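Local coordinates for pyridoxine 4-oxidase (Mesorhizobium loti, PDB 4HA6), which catalyses the FAD-dependent oxidation of pyridoxine at its 4-hydroxymethyl group, as a member of the GMC oxidoreductase family, at residues A156-G161 with L166-G171; K202-R205 with N209-I212; A404-G409 with G425-A430. All coordinates share one frame; numbering follows the deposited sequence.

Contact 1 (A156-G161 with L166-G171)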
ATOM      1  N   ALA A 156      -3.032  19.672  18.075  1.00 10.47           N
ATOM      2  CA  ALA A 156      -1.897  20.444  18.548  1.00  5.95           C
ATOM      3  C   ALA A 156      -0.745  20.285  17.551  1.00 12.30           C
ATOM      4  O   ALA A 156       0.002  21.239  17.268  1.00 10.40           O
ATOM      5  CB  ALA A 156      -1.494  19.972  19.923  1.00  7.69           C
ATOM      6  N   PHE A 157      -0.606  19.072  17.021  1.00  5.22           N
ATOM      7  CA  PHE A 157       0.422  18.777  16.039  1.00  8.37           C
ATOM      8  C   PHE A 157       0.140  19.601  14.788  1.00 10.17           C
ATOM      9  O   PHE A 157       1.041  20.233  14.219  1.00  7.71           O
ATOM     10  CB  PHE A 157       0.390  17.287  15.729  1.00  6.83           C
ATOM     11  CG  PHE A 157       1.244  16.878  14.564  1.00  7.28           C
ATOM     12  CD1 PHE A 157       2.623  16.744  14.707  1.00 10.13           C
ATOM     13  CD2 PHE A 157       0.662  16.575  13.335  1.00  9.07           C
ATOM     14  CE1 PHE A 157       3.417  16.337  13.637  1.00  5.47           C
ATOM     15  CE2 PHE A 157       1.447  16.168  12.252  1.00 14.10           C
ATOM     16  CZ  PHE A 157       2.825  16.050  12.404  1.00  8.21           C
ATOM     17  N   ILE A 158      -1.126  19.613  14.389  1.00  5.92           N
ATOM     18  CA  ILE A 158      -1.548  20.331  13.189  1.00 10.82           C
ATOM     19  C   ILE A 158      -1.237  21.820  13.336  1.00 13.78           C
ATOM     20  O   ILE A 158      -0.710  22.439  12.410  1.00  9.99           O
ATOM     21  CB  ILE A 158      -3.040  20.044  12.873  1.00 12.45           C
ATOM     22  CG1 ILE A 158      -3.170  18.663  12.217  1.00  9.38           C
ATOM     23  CG2 ILE A 158      -3.650  21.095  11.937  1.00 10.47           C
ATOM     24  CD1 ILE A 158      -4.586  18.182  12.060  1.00  3.45           C
ATOM     25  N   GLU A 159      -1.526  22.375  14.512  1.00 10.43           N
ATOM     26  CA  GLU A 159      -1.191  23.768  14.822  1.00  9.80           C
ATOM     27  C   GLU A 159       0.313  24.045  14.765  1.00 14.32           C
ATOM     28  O   GLU A 159       0.742  25.099  14.300  1.00 13.24           O
ATOM     29  CB  GLU A 159      -1.713  24.140  16.212  1.00 10.40           C
ATOM     30  CG  GLU A 159      -3.213  24.364  16.259  1.00 19.21           C
ATOM     31  CD  GLU A 159      -3.639  25.530  15.387  1.00 30.74           C
ATOM     32  OE1 GLU A 159      -2.848  26.494  15.245  1.00 25.03           O
ATOM     33  OE2 GLU A 159      -4.758  25.479  14.843  1.00 28.95           O
ATOM     34  N   ALA A 160       1.111  23.105  15.263  1.00  7.94           N
ATOM     35  CA  ALA A 160       2.561  23.260  15.235  1.00  9.07           C
ATOM     36  C   ALA A 160       3.048  23.357  13.796  1.00  8.64           C
ATOM     37  O   ALA A 160       3.810  24.260  13.449  1.00 11.87           O
ATOM     38  CB  ALA A 160       3.233  22.096  15.961  1.00  8.95           C
ATOM     39  N   GLY A 161       2.604  22.422  12.960  1.00  7.08           N
ATOM     40  CA  GLY A 161       2.916  22.475  11.542  1.00  7.36           C
ATOM     41  C   GLY A 161       2.444  23.754  10.858  1.00  9.23           C
ATOM     42  O   GLY A 161       3.165  24.337  10.050  1.00  8.76           O
ATOM     43  N   LEU A 166       3.208  25.603   7.043  1.00 12.20           N
ATOM     44  CA  LEU A 166       2.438  24.629   6.263  1.00 12.54           C
ATOM     45  C   LEU A 166       0.976  25.054   6.119  1.00 16.03           C
ATOM     46  O   LEU A 166       0.316  25.364   7.106  1.00 13.40           O
ATOM     47  CB  LEU A 166       2.507  23.238   6.903  1.00  5.73           C
ATOM     48  CG  LEU A 166       3.843  22.501   6.819  1.00 14.18           C
ATOM     49  CD1 LEU A 166       3.861  21.330   7.795  1.00  8.34           C
ATOM     50  CD2 LEU A 166       4.103  22.012   5.392  1.00 15.45           C
ATOM     51  N   PRO A 167       0.457  25.051   4.882  1.00 11.95           N
ATOM     52  CA  PRO A 167      -0.944  25.439   4.675  1.00 11.46           C
ATOM     53  C   PRO A 167      -1.940  24.407   5.218  1.00 19.52           C
ATOM     54  O   PRO A 167      -1.650  23.200   5.308  1.00 13.79           O
ATOM     55  CB  PRO A 167      -1.059  25.553   3.147  1.00 15.85           C
ATOM     56  CG  PRO A 167       0.038  24.671   2.612  1.00  9.14           C
ATOM     57  CD  PRO A 167       1.160  24.776   3.615  1.00 14.53           C
ATOM     58  N   ARG A 168      -3.115  24.888   5.598  1.00 12.31           N
ATOM     59  CA  ARG A 168      -4.147  24.007   6.114  1.00 12.25           C
ATOM     60  C   ARG A 168      -4.953  23.418   4.962  1.00 11.91           C
ATOM     61  O   ARG A 168      -5.536  24.146   4.154  1.00 19.34           O
ATOM     62  CB  ARG A 168      -5.069  24.762   7.075  1.00 27.62           C
ATOM     63  CG  ARG A 168      -4.917  24.342   8.527  1.00 28.45           C
ATOM     64  CD  ARG A 168      -6.207  24.565   9.330  1.00 50.49           C
ATOM     65  NE  ARG A 168      -6.035  24.189  10.733  1.00 38.64           N
ATOM     66  CZ  ARG A 168      -5.340  24.914  11.609  1.00 43.53           C
ATOM     67  NH1 ARG A 168      -4.753  26.041  11.222  1.00 29.13           N
ATOM     68  NH2 ARG A 168      -5.218  24.510  12.866  1.00 36.99           N
ATOM     69  N   LEU A 169      -4.971  22.093   4.884  1.00 10.77           N
ATOM     70  CA  LEU A 169      -5.653  21.401   3.804  1.00  9.73           C
ATOM     71  C   LEU A 169      -6.915  20.742   4.346  1.00 12.24           C
ATOM     72  O   LEU A 169      -7.053  20.540   5.555  1.00 10.83           O
ATOM     73  CB  LEU A 169      -4.742  20.322   3.220  1.00 16.53           C
ATOM     74  CG  LEU A 169      -3.350  20.699   2.694  1.00 12.13           C
ATOM     75  CD1 LEU A 169      -2.569  19.445   2.296  1.00  7.79           C
ATOM     76  CD2 LEU A 169      -3.462  21.636   1.514  1.00  5.28           C
ATOM     77  N   GLU A 170      -7.835  20.410   3.446  1.00 14.08           N
ATOM     78  CA  GLU A 170      -8.945  19.540   3.785  1.00 12.79           C
ATOM     79  C   GLU A 170      -8.712  18.158   3.175  1.00  8.58           C
ATOM     80  O   GLU A 170      -9.259  17.844   2.108  1.00 10.82           O
ATOM     81  CB  GLU A 170     -10.260  20.098   3.251  1.00 14.17           C
ATOM     82  CG  GLU A 170     -10.855  21.245   4.023  1.00 23.60           C
ATOM     83  CD  GLU A 170     -12.329  21.378   3.691  1.00 41.34           C
ATOM     84  OE1 GLU A 170     -12.650  22.011   2.662  1.00 34.05           O
ATOM     85  OE2 GLU A 170     -13.163  20.803   4.427  1.00 43.12           O
ATOM     86  N   GLY A 171      -7.926  17.327   3.859  1.00  8.42           N
ATOM     87  CA  GLY A 171      -7.527  16.047   3.303  1.00  6.01           C
ATOM     88  C   GLY A 171      -6.380  16.270   2.333  1.00 13.02           C
ATOM     89  O   GLY A 171      -6.025  17.421   2.052  1.00 10.18           O
TER
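Arg168 crosses the side of helix 152-163 in the GMC oxidoreductase fold, its guanidinium directed at Glu159 and its flank set against Ile158, while Leu166 closes against Gly161 near the helix end. The chain leaves the helix, turns and runs back past its last turns as an irregular loop. Arg168 is extended from CG to NE (chi3 -178°), and this straight shaft carries the guanidinium back to the helix surface. There it meets Ile158 at about a right angle: CG2, the branch anti to the backbone N, lies 3.9 Å from Arg168 NH2 and 4.1 Å from Arg168 NE, approaching the flat group obliquely. Glu159 reaches the same group from farther round the helix. As modelled, its chain bends at chi2 and CD sits in plane at the guanidinium edge, with the carboxylate turned 41° from the guanidinium. OE2 and NH2 form a salt bridge, but they are placed too close together, so the exact position and tilt of the carboxylate are doubtful. Nearer the helix end the contact is buried. The Leu166 backbone N donates a hydrogen bond of 3.3 Å to Gly161 O, with an N-H...O angle of 148°, tying the returning loop to the last turns of the helix. Ile158 and Phe157 also touch Ser316 on strand 314-320, and Leu166 touches Met320 of that strand, so the helix and its returning loop share one antiparallel sheet. Leu166 points toward the helix and lays its branch beside Gly161: CB is 3.4 Å from Gly161 O, and CD1 is 4.0 Å from Gly161 CA. A side chain at Gly161 would be tight here, since a CB would stand only 3.4 Å from Leu166 CD1.

Contact 2 (K202-R205 with N209-I212)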
ATOM      1  N   LYS A 202     -23.856  -7.505  -0.936  1.00 19.60           N
ATOM      2  CA  LYS A 202     -24.760  -8.656  -1.016  1.00 21.84           C
ATOM      3  C   LYS A 202     -25.316  -8.792  -2.422  1.00 15.65           C
ATOM      4  O   LYS A 202     -25.369  -9.888  -2.980  1.00 17.98           O
ATOM      5  CB  LYS A 202     -25.923  -8.519  -0.026  1.00 33.40           C
ATOM      6  CG  LYS A 202     -25.584  -8.901   1.407  1.00 29.82           C
ATOM      7  CD  LYS A 202     -26.672  -9.789   2.015  1.00 40.31           C
ATOM      8  CE  LYS A 202     -28.044  -9.134   1.949  1.00 37.19           C
ATOM      9  NZ  LYS A 202     -29.151 -10.110   2.179  1.00 51.72           N
ATOM     10  N   ALA A 203     -25.712  -7.662  -2.994  1.00 15.27           N
ATOM     11  CA  ALA A 203     -26.235  -7.635  -4.355  1.00 23.75           C
ATOM     12  C   ALA A 203     -25.224  -8.150  -5.377  1.00 19.10           C
ATOM     13  O   ALA A 203     -25.525  -9.073  -6.129  1.00 19.50           O
ATOM     14  CB  ALA A 203     -26.679  -6.237  -4.713  1.00 22.10           C
ATOM     15  N   VAL A 204     -24.036  -7.546  -5.417  1.00 14.71           N
ATOM     16  CA  VAL A 204     -22.967  -8.027  -6.296  1.00  8.86           C
ATOM     17  C   VAL A 204     -22.741  -9.535  -6.123  1.00 11.56           C
ATOM     18  O   VAL A 204     -22.733 -10.286  -7.104  1.00 14.79           O
ATOM     19  CB  VAL A 204     -21.634  -7.274  -6.044  1.00 13.96           C
ATOM     20  CG1 VAL A 204     -20.493  -7.910  -6.832  1.00  8.56           C
ATOM     21  CG2 VAL A 204     -21.774  -5.782  -6.410  1.00 13.32           C
ATOM     22  N   ARG A 205     -22.566  -9.982  -4.880  1.00 13.71           N
ATOM     23  CA  ARG A 205     -22.301 -11.399  -4.623  1.00 13.72           C
ATOM     24  C   ARG A 205     -23.439 -12.297  -5.129  1.00 15.71           C
ATOM     25  O   ARG A 205     -23.220 -13.463  -5.464  1.00  9.35           O
ATOM     26  CB  ARG A 205     -22.046 -11.645  -3.135  1.00 11.26           C
ATOM     27  CG  ARG A 205     -20.777 -10.981  -2.566  1.00 11.83           C
ATOM     28  CD  ARG A 205     -20.732 -11.112  -1.033  1.00 20.74           C
ATOM     29  NE  ARG A 205     -19.505 -10.601  -0.403  1.00 20.48           N
ATOM     30  CZ  ARG A 205     -18.507 -11.375   0.026  1.00 33.96           C
ATOM     31  NH1 ARG A 205     -18.586 -12.691  -0.113  1.00 23.24           N
ATOM     32  NH2 ARG A 205     -17.431 -10.842   0.598  1.00 23.71           N
ATOM     33  N   ASN A 209     -23.526 -14.613 -12.526  1.00 12.41           N
ATOM     34  CA  ASN A 209     -22.307 -14.692 -13.333  1.00 14.94           C
ATOM     35  C   ASN A 209     -21.021 -14.478 -12.521  1.00 16.41           C
ATOM     36  O   ASN A 209     -19.908 -14.534 -13.063  1.00 19.82           O
ATOM     37  CB  ASN A 209     -22.370 -13.691 -14.493  1.00 13.00           C
ATOM     38  CG  ASN A 209     -22.448 -12.255 -14.017  1.00 14.74           C
ATOM     39  OD1 ASN A 209     -22.939 -11.985 -12.926  1.00 14.79           O
ATOM     40  ND2 ASN A 209     -21.960 -11.322 -14.835  1.00 15.23           N
ATOM     41  N   LEU A 210     -21.165 -14.220 -11.227  1.00 13.50           N
ATOM     42  CA  LEU A 210     -19.992 -14.098 -10.358  1.00 10.66           C
ATOM     43  C   LEU A 210     -19.893 -15.310  -9.435  1.00 11.42           C
ATOM     44  O   LEU A 210     -20.866 -15.679  -8.766  1.00 15.46           O
ATOM     45  CB  LEU A 210     -20.049 -12.799  -9.538  1.00  8.95           C
ATOM     46  CG  LEU A 210     -18.940 -12.605  -8.494  1.00  9.42           C
ATOM     47  CD1 LEU A 210     -17.567 -12.638  -9.164  1.00  8.19           C
ATOM     48  CD2 LEU A 210     -19.126 -11.310  -7.711  1.00 13.03           C
ATOM     49  N   THR A 211     -18.718 -15.932  -9.416  1.00  9.36           N
ATOM     50  CA  THR A 211     -18.442 -17.052  -8.526  1.00 13.14           C
ATOM     51  C   THR A 211     -17.215 -16.687  -7.716  1.00 13.46           C
ATOM     52  O   THR A 211     -16.199 -16.246  -8.275  1.00 15.31           O
ATOM     53  CB  THR A 211     -18.164 -18.351  -9.318  1.00 11.41           C
ATOM     54  OG1 THR A 211     -19.260 -18.617 -10.196  1.00 18.00           O
ATOM     55  CG2 THR A 211     -17.949 -19.554  -8.381  1.00 17.58           C
ATOM     56  N   ILE A 212     -17.316 -16.832  -6.402  1.00 12.01           N
ATOM     57  CA  ILE A 212     -16.180 -16.572  -5.532  1.00 13.00           C
ATOM     58  C   ILE A 212     -15.736 -17.882  -4.891  1.00 16.04           C
ATOM     59  O   ILE A 212     -16.548 -18.625  -4.354  1.00 17.79           O
ATOM     60  CB  ILE A 212     -16.488 -15.510  -4.464  1.00 17.22           C
ATOM     61  CG1 ILE A 212     -16.903 -14.186  -5.116  1.00 11.90           C
ATOM     62  CG2 ILE A 212     -15.275 -15.302  -3.552  1.00 19.23           C
ATOM     63  CD1 ILE A 212     -17.408 -13.153  -4.127  1.00 14.58           C
TER
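Arg205 passes over Ile212 where the short helix 202-205 leads into strand 210-213, an edge strand of the five-stranded parallel sheet of the Rossmann-type FAD-binding fold. At the root of the arginine, CA lies 4.4 Å from Leu210 CD2, while CB has no close partner on the strand. CG then comes 4.3 Å from Ile212 CD1. With chi2 and chi3 both near anti (171° and 175°), the chain runs on extended, and CD and NE pass the same methyl more loosely. NE turns back to its own chain, donating to Leu200 O just before the helix. At the tip, NH1 is 4.2 Å from Ile212 CD1, which lies over one face of the guanidinium; the charge itself is met by a salt bridge from NH1 to Glu36. The methyl thus packs along the arginine and leaves the N-H groups for their partners. Ile212 is also about 6 Å, side chain to side chain, from the FAD-binding Glu32. Beside the arginine the side chains meet through methyl groups. Leu210 points toward the helix, its CG anti to the backbone N (chi1 175°), and sends CD2 obliquely across Val204. That one methyl touches two kinds of atom, Val204 CG1 at 3.8 Å and the carbonyl oxygen Val204 O, also at 3.8 Å.

Contact 3 (A404-G409 with G425-A430)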
ATOM      1  N   ALA A 404      12.882  17.530  10.524  1.00  7.71           N
ATOM      2  CA  ALA A 404      11.614  18.236  10.429  1.00  7.34           C
ATOM      3  C   ALA A 404      10.746  17.837  11.611  1.00 13.36           C
ATOM      4  O   ALA A 404      10.044  18.671  12.195  1.00  3.94           O
ATOM      5  CB  ALA A 404      10.921  17.931   9.118  1.00 14.86           C
ATOM      6  N   SER A 405      10.815  16.554  11.963  1.00 10.09           N
ATOM      7  CA  SER A 405      10.002  15.999  13.041  1.00 10.30           C
ATOM      8  C   SER A 405      10.333  16.645  14.385  1.00 11.94           C
ATOM      9  O   SER A 405       9.439  16.993  15.173  1.00 11.73           O
ATOM     10  CB  SER A 405      10.233  14.485  13.138  1.00  8.72           C
ATOM     11  OG  SER A 405       9.398  13.922  14.130  1.00  7.75           O
ATOM     12  N   ARG A 406      11.620  16.777  14.670  1.00  6.31           N
ATOM     13  CA  ARG A 406      12.021  17.355  15.943  1.00  9.73           C
ATOM     14  C   ARG A 406      11.648  18.841  16.013  1.00  9.45           C
ATOM     15  O   ARG A 406      11.196  19.307  17.056  1.00  7.33           O
ATOM     16  CB  ARG A 406      13.507  17.107  16.195  1.00  9.03           C
ATOM     17  CG  ARG A 406      13.843  15.604  16.226  1.00  9.89           C
ATOM     18  CD  ARG A 406      15.287  15.362  16.613  1.00 10.60           C
ATOM     19  NE  ARG A 406      15.501  15.670  18.019  1.00  9.98           N
ATOM     20  CZ  ARG A 406      16.677  16.005  18.537  1.00 28.75           C
ATOM     21  NH1 ARG A 406      17.749  16.080  17.759  1.00 29.99           N
ATOM     22  NH2 ARG A 406      16.779  16.270  19.833  1.00 21.90           N
ATOM     23  N   THR A 407      11.790  19.561  14.898  1.00  5.93           N
ATOM     24  CA  THR A 407      11.388  20.972  14.848  1.00  8.87           C
ATOM     25  C   THR A 407       9.900  21.090  15.205  1.00 10.54           C
ATOM     26  O   THR A 407       9.519  21.869  16.091  1.00 10.38           O
ATOM     27  CB  THR A 407      11.672  21.617  13.466  1.00  7.07           C
ATOM     28  OG1 THR A 407      13.081  21.582  13.202  1.00 10.19           O
ATOM     29  CG2 THR A 407      11.212  23.067  13.424  1.00  4.95           C
ATOM     30  N   ILE A 408       9.063  20.300  14.539  1.00  8.79           N
ATOM     31  CA  ILE A 408       7.634  20.296  14.847  1.00  6.19           C
ATOM     32  C   ILE A 408       7.398  19.845  16.287  1.00  6.60           C
ATOM     33  O   ILE A 408       6.668  20.504  17.028  1.00 11.68           O
ATOM     34  CB  ILE A 408       6.822  19.406  13.896  1.00  7.56           C
ATOM     35  CG1 ILE A 408       6.876  19.963  12.468  1.00  7.46           C
ATOM     36  CG2 ILE A 408       5.372  19.311  14.385  1.00  6.30           C
ATOM     37  CD1 ILE A 408       6.374  19.001  11.407  1.00 10.93           C
ATOM     38  N   GLY A 409       8.024  18.735  16.680  1.00  6.78           N
ATOM     39  CA  GLY A 409       7.867  18.198  18.024  1.00  8.60           C
ATOM     40  C   GLY A 409       8.118  19.167  19.176  1.00 10.66           C
ATOM     41  O   GLY A 409       7.482  19.059  20.233  1.00  9.31           O
ATOM     42  N   GLY A 425      16.906  12.167  21.169  1.00 17.41           N
ATOM     43  CA  GLY A 425      17.694  12.828  22.190  1.00 32.62           C
ATOM     44  C   GLY A 425      18.782  13.679  21.574  1.00 28.48           C
ATOM     45  O   GLY A 425      18.485  14.706  20.963  1.00 36.49           O
ATOM     46  N   THR A 426      20.036  13.240  21.702  1.00 46.78           N
ATOM     47  CA  THR A 426      21.183  14.083  21.343  1.00 35.46           C
ATOM     48  C   THR A 426      22.151  13.537  20.274  1.00 40.76           C
ATOM     49  O   THR A 426      23.349  13.385  20.547  1.00 36.45           O
ATOM     50  CB  THR A 426      22.013  14.424  22.605  1.00 51.96           C
ATOM     51  OG1 THR A 426      22.702  13.254  23.067  1.00 55.50           O
ATOM     52  CG2 THR A 426      21.106  14.943  23.712  1.00 32.92           C
ATOM     53  N   PRO A 427      21.653  13.258  19.054  1.00 40.92           N
ATOM     54  CA  PRO A 427      22.605  12.880  17.999  1.00 46.18           C
ATOM     55  C   PRO A 427      23.438  14.074  17.516  1.00 42.50           C
ATOM     56  O   PRO A 427      22.900  15.039  16.961  1.00 41.57           O
ATOM     57  CB  PRO A 427      21.700  12.367  16.873  1.00 28.95           C
ATOM     58  CG  PRO A 427      20.389  13.067  17.091  1.00 36.59           C
ATOM     59  CD  PRO A 427      20.252  13.176  18.592  1.00 33.32           C
ATOM     60  N   ASN A 428      24.750  13.989  17.715  1.00 29.66           N
ATOM     61  CA  ASN A 428      25.639  15.108  17.425  1.00 29.10           C
ATOM     62  C   ASN A 428      26.405  14.999  16.106  1.00 19.53           C
ATOM     63  O   ASN A 428      27.426  15.662  15.922  1.00 22.15           O
ATOM     64  CB  ASN A 428      26.602  15.373  18.604  1.00 41.19           C
ATOM     65  CG  ASN A 428      26.998  14.099  19.359  1.00 53.55           C
ATOM     66  OD1 ASN A 428      26.199  13.532  20.118  1.00 45.22           O
ATOM     67  ND2 ASN A 428      28.245  13.662  19.176  1.00 48.70           N
ATOM     68  N   SER A 429      25.901  14.190  15.178  1.00 20.53           N
ATOM     69  CA  SER A 429      26.578  14.007  13.897  1.00 14.30           C
ATOM     70  C   SER A 429      25.711  13.255  12.898  1.00 15.15           C
ATOM     71  O   SER A 429      24.724  12.618  13.275  1.00 14.57           O
ATOM     72  CB  SER A 429      27.880  13.233  14.088  1.00 11.45           C
ATOM     73  OG  SER A 429      27.631  11.839  14.206  1.00 11.33           O
ATOM     74  N   ALA A 430      26.103  13.313  11.627  1.00 10.88           N
ATOM     75  CA  ALA A 430      25.404  12.596  10.563  1.00  7.45           C
ATOM     76  C   ALA A 430      25.349  11.105  10.875  1.00  7.44           C
ATOM     77  O   ALA A 430      24.286  10.479  10.780  1.00  9.15           O
ATOM     78  CB  ALA A 430      26.092  12.830   9.225  1.00  9.27           C
TER
HETATM   79  O   HOH W   1      20.688  16.220  18.681  1.00 29.27           O
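Arg406 reaches from helix 392-409 to the loop at Gly425 and Pro427, and its two terminal nitrogens are used differently. The tight part is at NH2, which stands 2.6 Å from Gly425 O, oblique to the guanidinium and at too poor an angle for a hydrogen bond. The chain bends at chi3 (71°), and NE forms a salt bridge with Glu421, whose carboxylate also accepts from Gly425 N; the same acid therefore holds both sides. Gly425 has backbone angles at which a CB would jam against the preceding carbonyl. The looser part lies at NH1. Here Pro427 slides past in the opposite direction, Pro427 CD 3.9 Å from Arg406 NH1, and a water in the guanidinium plane accepts from NH1 at 3.1 Å and donates to Pro427 O at 3.0 Å. A leucine in place of Arg406 would probably leave Glu421 without its charged mate and break the water bridge to Pro427. Ala404 and Ser405 pack on strand 333-338, Ser405 also on strand 355-362, and Ile408 on helix 152-163, while the loop joins strand 418-421 to helix 430-440.

Contact 1 is mostly buried, contact 2 partly so, and contact 3 lies at the surface. Contacts 1 and 3 belong to one neighbourhood: helices 152-163 and 392-409 touch directly, Phe157 CE1 lying 3.6 Å from Ile408 CG2, and both pack on the antiparallel sheet. Contact 2 stands apart, its centre about 53 Å from that of contact 3, on the parallel sheet of the FAD-binding fold and closest of the three to the cofactor's annotated residues. Each uses an arginine: in contact 1 against a glutamate of the facing helix, whereas Arg205, over an isoleucine methyl, and Arg406, partly bridged by water, find their acids, Glu36 and Glu421, outside the two segments.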